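Long-range contacts in arabinofuranosidase (Bifidobacterium longum, PDB 2Y2W), which cleaves terminal alpha-(1->5)-arabinofuranosyl bonds in arabinans, and also acts on wheat arabinoxylan, in plant cell-wall degradation: residues K101-T106 against T429-F434; E182-A187 against M205-W210; M300-A305 against I455-Y460. One frame throughout, in Å; residues are numbered along the deposited sequence.

Contact 1 (K101-T106 against T429-F434); sequences KELGVT and TTFYPF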
loop_
_atom_site.group_PDB
_atom_site.type_symbol
_atom_site.label_atom_id
_atom_site.label_comp_id
_atom_site.label_asym_id
_atom_site.label_seq_id
_atom_site.Cartn_x
_atom_site.Cartn_y
_atom_site.Cartn_z
ATOM N N LYS D 101 -0.484 -11.934 39.485
ATOM C CA LYS D 101 -0.333 -11.023 40.617
ATOM C C LYS D 101 0.941 -11.353 41.393
ATOM O O LYS D 101 1.747 -10.467 41.676
ATOM C CB LYS D 101 -1.566 -11.102 41.535
ATOM C CG LYS D 101 -1.520 -10.209 42.783
ATOM C CD LYS D 101 -1.819 -8.749 42.462
ATOM C CE LYS D 101 -1.839 -7.889 43.721
ATOM N NZ LYS D 101 -0.467 -7.578 44.235
ATOM N N GLU D 102 1.119 -12.635 41.712
ATOM C CA GLU D 102 2.296 -13.117 42.432
ATOM C C GLU D 102 3.589 -12.877 41.652
ATOM O O GLU D 102 4.651 -12.690 42.247
ATOM C CB GLU D 102 2.149 -14.605 42.760
ATOM C CG GLU D 102 3.128 -15.110 43.820
ATOM C CD GLU D 102 2.999 -16.599 44.090
ATOM O OE1 GLU D 102 1.860 -17.085 44.290
ATOM O OE2 GLU D 102 4.046 -17.281 44.106
ATOM N N LEU D 103 3.488 -12.881 40.325
ATOM C CA LEU D 103 4.642 -12.651 39.462
ATOM C C LEU D 103 5.048 -11.179 39.409
ATOM O O LEU D 103 6.212 -10.864 39.173
ATOM C CB LEU D 103 4.374 -13.191 38.053
ATOM C CG LEU D 103 5.519 -13.296 37.040
ATOM C CD1 LEU D 103 6.670 -14.150 37.562
ATOM C CD2 LEU D 103 4.995 -13.851 35.730
ATOM N N GLY D 104 4.088 -10.285 39.628
ATOM C CA GLY D 104 4.362 -8.848 39.672
ATOM C C GLY D 104 4.463 -8.195 38.307
ATOM O O GLY D 104 5.215 -7.238 38.126
ATOM N N VAL D 105 3.705 -8.716 37.344
ATOM C CA VAL D 105 3.613 -8.123 36.010
ATOM C C VAL D 105 2.774 -6.843 36.085
ATOM O O VAL D 105 1.703 -6.831 36.692
ATOM C CB VAL D 105 2.995 -9.112 34.982
ATOM C CG1 VAL D 105 3.000 -8.516 33.576
ATOM C CG2 VAL D 105 3.744 -10.446 34.993
ATOM N N THR D 106 3.273 -5.775 35.466
ATOM C CA THR D 106 2.630 -4.460 35.520
ATOM C C THR D 106 1.973 -4.066 34.200
ATOM O O THR D 106 1.014 -3.295 34.182
ATOM C CB THR D 106 3.647 -3.366 35.869
ATOM O OG1 THR D 106 4.727 -3.415 34.928
ATOM C CG2 THR D 106 4.188 -3.550 37.284
ATOM N N THR D 429 10.727 -22.632 36.824
ATOM C CA THR D 429 11.935 -22.159 37.498
ATOM C C THR D 429 12.194 -20.678 37.227
ATOM O O THR D 429 12.742 -19.979 38.079
ATOM C CB THR D 429 13.178 -22.986 37.102
ATOM O OG1 THR D 429 13.448 -22.819 35.705
ATOM C CG2 THR D 429 12.959 -24.464 37.401
ATOM N N THR D 430 11.785 -20.210 36.047
ATOM C CA THR D 430 11.980 -18.820 35.626
ATOM C C THR D 430 11.017 -17.844 36.303
ATOM O O THR D 430 11.192 -16.627 36.208
ATOM C CB THR D 430 11.835 -18.665 34.097
ATOM O OG1 THR D 430 10.574 -19.203 33.682
ATOM C CG2 THR D 430 12.956 -19.389 33.369
ATOM N N PHE D 431 10.001 -18.385 36.974
ATOM C CA PHE D 431 9.024 -17.599 37.733
ATOM C C PHE D 431 9.664 -16.842 38.896
ATOM O O PHE D 431 9.382 -15.661 39.112
ATOM C CB PHE D 431 7.923 -18.527 38.262
ATOM C CG PHE D 431 6.781 -17.815 38.930
ATOM C CD1 PHE D 431 6.861 -17.436 40.268
ATOM C CD2 PHE D 431 5.611 -17.546 38.227
ATOM C CE1 PHE D 431 5.801 -16.784 40.890
ATOM C CE2 PHE D 431 4.541 -16.894 38.841
ATOM C CZ PHE D 431 4.637 -16.514 40.174
ATOM N N TYR D 432 10.527 -17.534 39.631
ATOM C CA TYR D 432 11.056 -17.050 40.907
ATOM C C TYR D 432 12.040 -15.869 40.829
ATOM O O TYR D 432 11.988 -14.987 41.685
ATOM C CB TYR D 432 11.643 -18.215 41.717
ATOM C CG TYR D 432 10.654 -19.338 41.972
ATOM C CD1 TYR D 432 9.705 -19.242 42.991
ATOM C CD2 TYR D 432 10.665 -20.495 41.190
ATOM C CE1 TYR D 432 8.793 -20.272 43.229
ATOM C CE2 TYR D 432 9.754 -21.530 41.419
ATOM C CZ TYR D 432 8.822 -21.411 42.441
ATOM O OH TYR D 432 7.921 -22.430 42.679
ATOM N N PRO D 433 12.939 -15.843 39.819
ATOM C CA PRO D 433 13.801 -14.664 39.696
ATOM C C PRO D 433 13.048 -13.411 39.258
ATOM O O PRO D 433 13.443 -12.298 39.622
ATOM C CB PRO D 433 14.817 -15.070 38.620
ATOM C CG PRO D 433 14.757 -16.542 38.565
ATOM C CD PRO D 433 13.340 -16.896 38.870
ATOM N N PHE D 434 11.978 -13.596 38.484
ATOM C CA PHE D 434 11.160 -12.480 38.012
ATOM C C PHE D 434 10.338 -11.878 39.149
ATOM O O PHE D 434 10.354 -10.662 39.352
ATOM C CB PHE D 434 10.249 -12.914 36.857
ATOM C CG PHE D 434 9.612 -11.765 36.124
ATOM C CD1 PHE D 434 8.397 -11.233 36.550
ATOM C CD2 PHE D 434 10.230 -11.208 35.008
ATOM C CE1 PHE D 434 7.805 -10.169 35.876
ATOM C CE2 PHE D 434 9.648 -10.142 34.326
ATOM C CZ PHE D 434 8.432 -9.621 34.761
#
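Leu103 wedges its CD1 methyl between Phe431 and Phe434, and these three residues bury most of the surface of the contact. The methyl lies over one face of the Phe431 ring, with CD1 3.7 Å from the ring centroid and 17° off the ring normal, which makes this a CH-pi contact displaced toward the rim of the ring. The same Leu103 CD1 comes to 3.5 Å from Phe434 CD1 and stands equally close to the Phe431 carbonyl oxygen, so one branch of the leucine serves both aromatic residues. Leu103 CG is turned opposite the backbone N (chi1 -169°), which swings the branch across to the helix of the phenylalanines, although the CB itself does not aim at them. Nearer its backbone, Leu103 CB approaches Phe431 CE2 at 3.8 Å. The backbone of Leu103 takes part too: its carbonyl oxygen sits 3.4 Å from Phe434 CD1, near the ring plane and at the ring edge. Leu103 closes helix 94-103, the helix that links the first two strands of the (beta/alpha)8 barrel, and Gly104 ends it with positive phi (81°) in a Schellman motif. Helix 431-440, on the other side, comes after the last barrel strand, 402-408, and the short strands 417-419 and 425-427, and leads into the C-terminal beta domain; the contact therefore joins the end of a barrel helix to the connection between domains. Past the glycine, Val105 CG2 adds a looser touch to Phe434 CE1 at 4.2 Å. At the opposite margin, the Glu102 carboxylate stands nearly perpendicular to the Phe431 ring, with OE2 3.7 Å from Phe431 CE1; its charge is paired with Arg427. Ile417 touches both Leu103 and Phe431, while Met392 of helix 382-397 packs on Phe434.

Contact 2 (E182-A187 against M205-W210); sequences EYVNGA and MDIKMW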
loop_
_atom_site.group_PDB
_atom_site.type_symbol
_atom_site.label_atom_id
_atom_site.label_comp_id
_atom_site.label_asym_id
_atom_site.label_seq_id
_atom_site.Cartn_x
_atom_site.Cartn_y
_atom_site.Cartn_z
ATOM N N GLU D 182 -9.662 4.964 17.803
ATOM C CA GLU D 182 -10.948 5.607 18.043
ATOM C C GLU D 182 -11.901 4.685 18.807
ATOM O O GLU D 182 -12.588 5.126 19.724
ATOM C CB GLU D 182 -11.561 6.029 16.708
ATOM C CG GLU D 182 -12.840 6.843 16.796
ATOM C CD GLU D 182 -13.347 7.280 15.423
ATOM O OE1 GLU D 182 -12.572 7.213 14.439
ATOM O OE2 GLU D 182 -14.516 7.706 15.324
ATOM N N TYR D 183 -11.934 3.407 18.426
ATOM C CA TYR D 183 -12.813 2.428 19.069
ATOM C C TYR D 183 -12.438 2.221 20.528
ATOM O O TYR D 183 -13.306 2.138 21.401
ATOM C CB TYR D 183 -12.768 1.084 18.334
ATOM C CG TYR D 183 -13.518 -0.025 19.043
ATOM C CD1 TYR D 183 -14.868 -0.251 18.790
ATOM C CD2 TYR D 183 -12.876 -0.844 19.974
ATOM C CE1 TYR D 183 -15.559 -1.257 19.441
ATOM C CE2 TYR D 183 -13.560 -1.854 20.634
ATOM C CZ TYR D 183 -14.901 -2.056 20.361
ATOM O OH TYR D 183 -15.583 -3.055 21.009
ATOM N N VAL D 184 -11.137 2.144 20.781
ATOM C CA VAL D 184 -10.627 1.799 22.095
ATOM C C VAL D 184 -10.581 2.990 23.074
ATOM O O VAL D 184 -10.790 2.811 24.277
ATOM C CB VAL D 184 -9.247 1.101 21.962
ATOM C CG1 VAL D 184 -8.112 2.108 21.928
ATOM C CG2 VAL D 184 -9.041 0.114 23.075
ATOM N N ASN D 185 -10.335 4.196 22.559
ATOM C CA ASN D 185 -10.044 5.352 23.413
ATOM C C ASN D 185 -10.917 6.582 23.187
ATOM O O ASN D 185 -10.828 7.558 23.936
ATOM C CB ASN D 185 -8.567 5.751 23.285
ATOM C CG ASN D 185 -7.641 4.847 24.078
ATOM O OD1 ASN D 185 -8.079 4.094 24.954
ATOM N ND2 ASN D 185 -6.349 4.920 23.775
ATOM N N GLY D 186 -11.751 6.539 22.155
ATOM C CA GLY D 186 -12.600 7.672 21.812
ATOM C C GLY D 186 -13.673 7.931 22.849
ATOM O O GLY D 186 -14.079 7.026 23.579
ATOM N N ALA D 187 -14.121 9.179 22.924
ATOM C CA ALA D 187 -15.252 9.535 23.765
ATOM C C ALA D 187 -16.539 9.045 23.102
ATOM O O ALA D 187 -16.621 9.020 21.873
ATOM C CB ALA D 187 -15.298 11.041 23.975
ATOM N N MET D 205 -10.741 2.985 27.092
ATOM C CA MET D 205 -9.848 2.012 27.714
ATOM C C MET D 205 -8.536 2.626 28.206
ATOM O O MET D 205 -7.805 1.997 28.977
ATOM C CB MET D 205 -9.572 0.857 26.752
ATOM C CG MET D 205 -10.818 0.102 26.327
ATOM S SD MET D 205 -10.400 -1.376 25.398
ATOM C CE MET D 205 -12.014 -1.895 24.814
ATOM N N ASP D 206 -8.256 3.852 27.764
ATOM C CA ASP D 206 -7.035 4.584 28.118
ATOM C C ASP D 206 -5.764 3.762 27.894
ATOM O O ASP D 206 -4.973 3.541 28.818
ATOM C CB ASP D 206 -7.097 5.118 29.558
ATOM C CG ASP D 206 -8.191 6.154 29.758
ATOM O OD1 ASP D 206 -8.646 6.769 28.764
ATOM O OD2 ASP D 206 -8.592 6.356 30.925
ATOM N N ILE D 207 -5.585 3.303 26.658
ATOM C CA ILE D 207 -4.366 2.610 26.271
ATOM C C ILE D 207 -3.340 3.634 25.776
ATOM O O ILE D 207 -3.535 4.279 24.743
ATOM C CB ILE D 207 -4.650 1.499 25.234
ATOM C CG1 ILE D 207 -5.602 0.462 25.844
ATOM C CG2 ILE D 207 -3.346 0.845 24.762
ATOM C CD1 ILE D 207 -6.090 -0.608 24.886
ATOM N N LYS D 208 -2.269 3.791 26.554
ATOM C CA LYS D 208 -1.199 4.755 26.283
ATOM C C LYS D 208 -0.145 4.226 25.318
ATOM O O LYS D 208 0.200 4.888 24.336
ATOM C CB LYS D 208 -0.502 5.146 27.587
ATOM C CG LYS D 208 -0.933 6.469 28.187
ATOM C CD LYS D 208 -0.142 6.741 29.465
ATOM C CE LYS D 208 -0.295 8.180 29.928
ATOM N NZ LYS D 208 0.572 8.467 31.107
ATOM N N MET D 209 0.370 3.035 25.616
ATOM C CA MET D 209 1.501 2.468 24.894
ATOM C C MET D 209 1.049 1.558 23.749
ATOM O O MET D 209 0.314 0.588 23.963
ATOM C CB MET D 209 2.422 1.722 25.864
ATOM C CG MET D 209 3.843 1.536 25.374
ATOM S SD MET D 209 4.907 0.957 26.706
ATOM C CE MET D 209 6.410 0.581 25.807
ATOM N N TRP D 210 1.499 1.891 22.541
ATOM C CA TRP D 210 1.116 1.174 21.327
ATOM C C TRP D 210 2.338 0.719 20.542
ATOM O O TRP D 210 3.298 1.476 20.381
ATOM C CB TRP D 210 0.254 2.061 20.422
ATOM C CG TRP D 210 -1.088 2.423 20.979
ATOM C CD1 TRP D 210 -1.344 3.258 22.027
ATOM C CD2 TRP D 210 -2.365 1.986 20.495
ATOM N NE1 TRP D 210 -2.697 3.354 22.238
ATOM C CE2 TRP D 210 -3.347 2.585 21.310
ATOM C CE3 TRP D 210 -2.774 1.143 19.453
ATOM C CZ2 TRP D 210 -4.710 2.372 21.117
ATOM C CZ3 TRP D 210 -4.128 0.930 19.263
ATOM C CH2 TRP D 210 -5.081 1.543 20.092
#
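The carbonyl oxygen of Ile207 is gripped by two N-H donors that arrive from opposite faces of its plane. Asn185 ND2 bonds to Ile207 O at 3.0 Å, with the acceptor nearly in the amide plane of the asparagine, and Trp210 NE1 bonds to Ile207 O at 2.8 Å from well above the carbonyl plane. The other end of the same amide works as an acceptor: Ile207 N donates to Asn185 OD1 over 3.1 Å in a fairly straight bond (164°). Asn185 CG lies opposite the carbonyl carbon of its own residue (chi1 -78°), which presents the amide to both backbone groups of Ile207. Alongside, Met205 N meets Val184 O at 2.8 Å and 171°, satisfying a carbonyl in the last turn of helix 174-185. Next to these bonds Val184 packs its methyls: CG1 meets the edge of the indole, in its plane, 3.5 Å from Trp210 CZ2, and CG2 lies 3.5 Å from Ile207 CD1. Ile207 CG2 sits over one face of the Trp210 ring. Both segments come from the beta-alpha-beta unit of barrel strands 162-167 and 209-212: helix 174-185 ends here, and the chain from Met205 leads into strand 209-212, whose Trp210 is bonded through its backbone to the next strand, 249-252. Asp206 lies at the margin, packing on His365 of the second subunit. Because Asn185 accepts at OD1 and donates at ND2 to one residue, its amide is probably held against flipping, and a buried carbonyl, an N-H and the indole nitrogen are all satisfied within the contact.

Contact 3 (M300-A305 against I455-Y460); sequences MQDFLA and IHTEAY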
loop_
_atom_site.group_PDB
_atom_site.type_symbol
_atom_site.label_atom_id
_atom_site.label_comp_id
_atom_site.label_asym_id
_atom_site.label_seq_id
_atom_site.Cartn_x
_atom_site.Cartn_y
_atom_site.Cartn_z
ATOM N N MET D 300 26.681 -24.617 26.990
ATOM C CA MET D 300 26.122 -24.242 28.289
ATOM C C MET D 300 26.787 -22.979 28.842
ATOM O O MET D 300 26.097 -22.058 29.284
ATOM C CB MET D 300 26.248 -25.410 29.277
ATOM C CG MET D 300 25.964 -25.079 30.747
ATOM S SD MET D 300 24.333 -24.378 31.070
ATOM C CE MET D 300 23.254 -25.753 30.674
ATOM N N GLN D 301 28.117 -22.942 28.801
ATOM C CA GLN D 301 28.887 -21.792 29.289
ATOM C C GLN D 301 28.642 -20.524 28.464
ATOM O O GLN D 301 28.634 -19.420 29.009
ATOM C CB GLN D 301 30.387 -22.122 29.348
ATOM C CG GLN D 301 31.233 -21.117 30.139
ATOM C CD GLN D 301 30.953 -21.144 31.636
ATOM O OE1 GLN D 301 31.477 -21.988 32.364
ATOM N NE2 GLN D 301 30.135 -20.207 32.101
ATOM N N ASP D 302 28.448 -20.689 27.155
ATOM C CA ASP D 302 28.060 -19.579 26.282
ATOM C C ASP D 302 26.680 -19.046 26.674
ATOM O O ASP D 302 26.449 -17.834 26.692
ATOM C CB ASP D 302 28.033 -20.021 24.812
ATOM C CG ASP D 302 29.405 -20.410 24.281
ATOM O OD1 ASP D 302 30.391 -20.395 25.051
ATOM O OD2 ASP D 302 29.490 -20.741 23.077
ATOM N N PHE D 303 25.778 -19.973 26.989
ATOM C CA PHE D 303 24.396 -19.663 27.332
ATOM C C PHE D 303 24.264 -18.930 28.671
ATOM O O PHE D 303 23.429 -18.036 28.813
ATOM C CB PHE D 303 23.559 -20.945 27.314
ATOM C CG PHE D 303 22.153 -20.769 27.807
ATOM C CD1 PHE D 303 21.301 -19.837 27.220
ATOM C CD2 PHE D 303 21.673 -21.551 28.849
ATOM C CE1 PHE D 303 20.001 -19.678 27.676
ATOM C CE2 PHE D 303 20.372 -21.406 29.306
ATOM C CZ PHE D 303 19.533 -20.468 28.717
ATOM N N LEU D 304 25.094 -19.302 29.642
ATOM C CA LEU D 304 25.068 -18.663 30.958
ATOM C C LEU D 304 25.560 -17.214 30.912
ATOM O O LEU D 304 25.218 -16.409 31.780
ATOM C CB LEU D 304 25.865 -19.479 31.980
ATOM C CG LEU D 304 25.281 -20.841 32.383
ATOM C CD1 LEU D 304 26.372 -21.752 32.931
ATOM C CD2 LEU D 304 24.140 -20.698 33.382
ATOM N N ALA D 305 26.343 -16.887 29.885
ATOM C CA ALA D 305 26.837 -15.527 29.685
ATOM C C ALA D 305 26.054 -14.775 28.602
ATOM O O ALA D 305 26.603 -13.900 27.923
ATOM C CB ALA D 305 28.329 -15.552 29.357
ATOM N N ILE D 455 35.884 -15.977 33.193
ATOM C CA ILE D 455 35.722 -17.297 32.575
ATOM C C ILE D 455 35.675 -17.178 31.050
ATOM O O ILE D 455 35.325 -16.123 30.513
ATOM C CB ILE D 455 34.465 -18.047 33.104
ATOM C CG1 ILE D 455 33.239 -17.121 33.125
ATOM C CG2 ILE D 455 34.741 -18.639 34.485
ATOM C CD1 ILE D 455 31.929 -17.801 33.490
ATOM N N HIS D 456 36.031 -18.262 30.362
ATOM C CA HIS D 456 36.122 -18.264 28.900
ATOM C C HIS D 456 34.902 -18.907 28.232
ATOM O O HIS D 456 34.368 -19.907 28.718
ATOM C CB HIS D 456 37.410 -18.963 28.449
ATOM C CG HIS D 456 37.710 -18.799 26.989
ATOM N ND1 HIS D 456 38.394 -17.713 26.487
ATOM C CD2 HIS D 456 37.415 -19.584 25.925
ATOM C CE1 HIS D 456 38.509 -17.836 25.176
ATOM N NE2 HIS D 456 37.922 -18.962 24.810
ATOM N N THR D 457 34.475 -18.316 27.116
ATOM C CA THR D 457 33.347 -18.817 26.324
ATOM C C THR D 457 33.695 -18.819 24.833
ATOM O O THR D 457 34.609 -18.109 24.408
ATOM C CB THR D 457 32.071 -17.963 26.537
ATOM O OG1 THR D 457 32.357 -16.588 26.253
ATOM C CG2 THR D 457 31.555 -18.084 27.965
ATOM N N GLU D 458 32.971 -19.616 24.047
ATOM C CA GLU D 458 33.140 -19.631 22.588
ATOM C C GLU D 458 32.541 -18.399 21.910
ATOM O O GLU D 458 33.191 -17.771 21.072
ATOM C CB GLU D 458 32.539 -20.897 21.964
ATOM C CG GLU D 458 33.557 -21.939 21.507
ATOM C CD GLU D 458 33.587 -23.179 22.386
ATOM O OE1 GLU D 458 33.495 -23.046 23.627
ATOM O OE2 GLU D 458 33.709 -24.291 21.828
ATOM N N ALA D 459 31.304 -18.068 22.279
ATOM C CA ALA D 459 30.556 -16.968 21.663
ATOM C C ALA D 459 31.070 -15.584 22.061
ATOM O O ALA D 459 31.095 -14.667 21.239
ATOM C CB ALA D 459 29.070 -17.097 21.975
ATOM N N TYR D 460 31.473 -15.443 23.321
ATOM C CA TYR D 460 31.971 -14.171 23.846
ATOM C C TYR D 460 33.415 -14.329 24.325
ATOM O O TYR D 460 33.952 -15.439 24.321
ATOM C CB TYR D 460 31.057 -13.664 24.972
ATOM C CG TYR D 460 29.586 -13.886 24.686
ATOM C CD1 TYR D 460 28.899 -13.067 23.790
ATOM C CD2 TYR D 460 28.887 -14.930 25.291
ATOM C CE1 TYR D 460 27.553 -13.274 23.510
ATOM C CE2 TYR D 460 27.538 -15.147 25.017
ATOM C CZ TYR D 460 26.880 -14.313 24.126
ATOM O OH TYR D 460 25.550 -14.519 23.849
#
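The turn joining strands 444-456 and 462-473 of the C-terminal beta domain docks here on helix 297-304, the first of two helices in the connection between strands 280-287 and 335-341 of the (beta/alpha)8 barrel. Asp302, on that helix, holds the turn by two consecutive amides: Glu458 N bonds to Asp302 OD1 at 2.9 Å, on the syn side and 30° out of the carboxylate plane, while Ala459 N reaches Asp302 OD2 in a weak bond of 3.3 Å. With chi1 at -65° the carboxylate branch stands beside the backbone N of Asp302 and faces the two N-H groups. With an alanine here, Glu458 N would probably lose its acceptor, Ala459 N its weak one, and the turn part of its hold on the helix. Gln301, the residue before it, lays its CG 3.7 Å from Thr457 CG2 and its amide against Ile455 CD1, while its NE2 bonds to Arg486 O. Within the turn, Thr457 OG1 donates to Tyr460 O at 2.8 Å. Tyr460 turns its ring toward the helix, with Ala459 CB over one face; Tyr460 CE2 comes edge-on, 3.3 Å from Asp302 O, which lies in the ring plane.

From the N terminus, contact 1 opens first, at the end of the barrel helix 94-103, and closes only when helix 431-440 returns to it. Contact 2 lies wholly within that span: it closes a short stretch, with helix 191-198 in it, of the third barrel crossover, between strands 162-167 and 209-212. Contact 3 opens later, on barrel helix 297-304, and closes at 455-460, beyond the end of contact 1, so these two cross along the chain. Both tie barrel helices to later parts of the chain: contact 1 to helix 431-440, contact 3 to the beta domain. Contacts 2 and 3 are in series, their centres about 44 Å apart on opposite sides of the chain's centre.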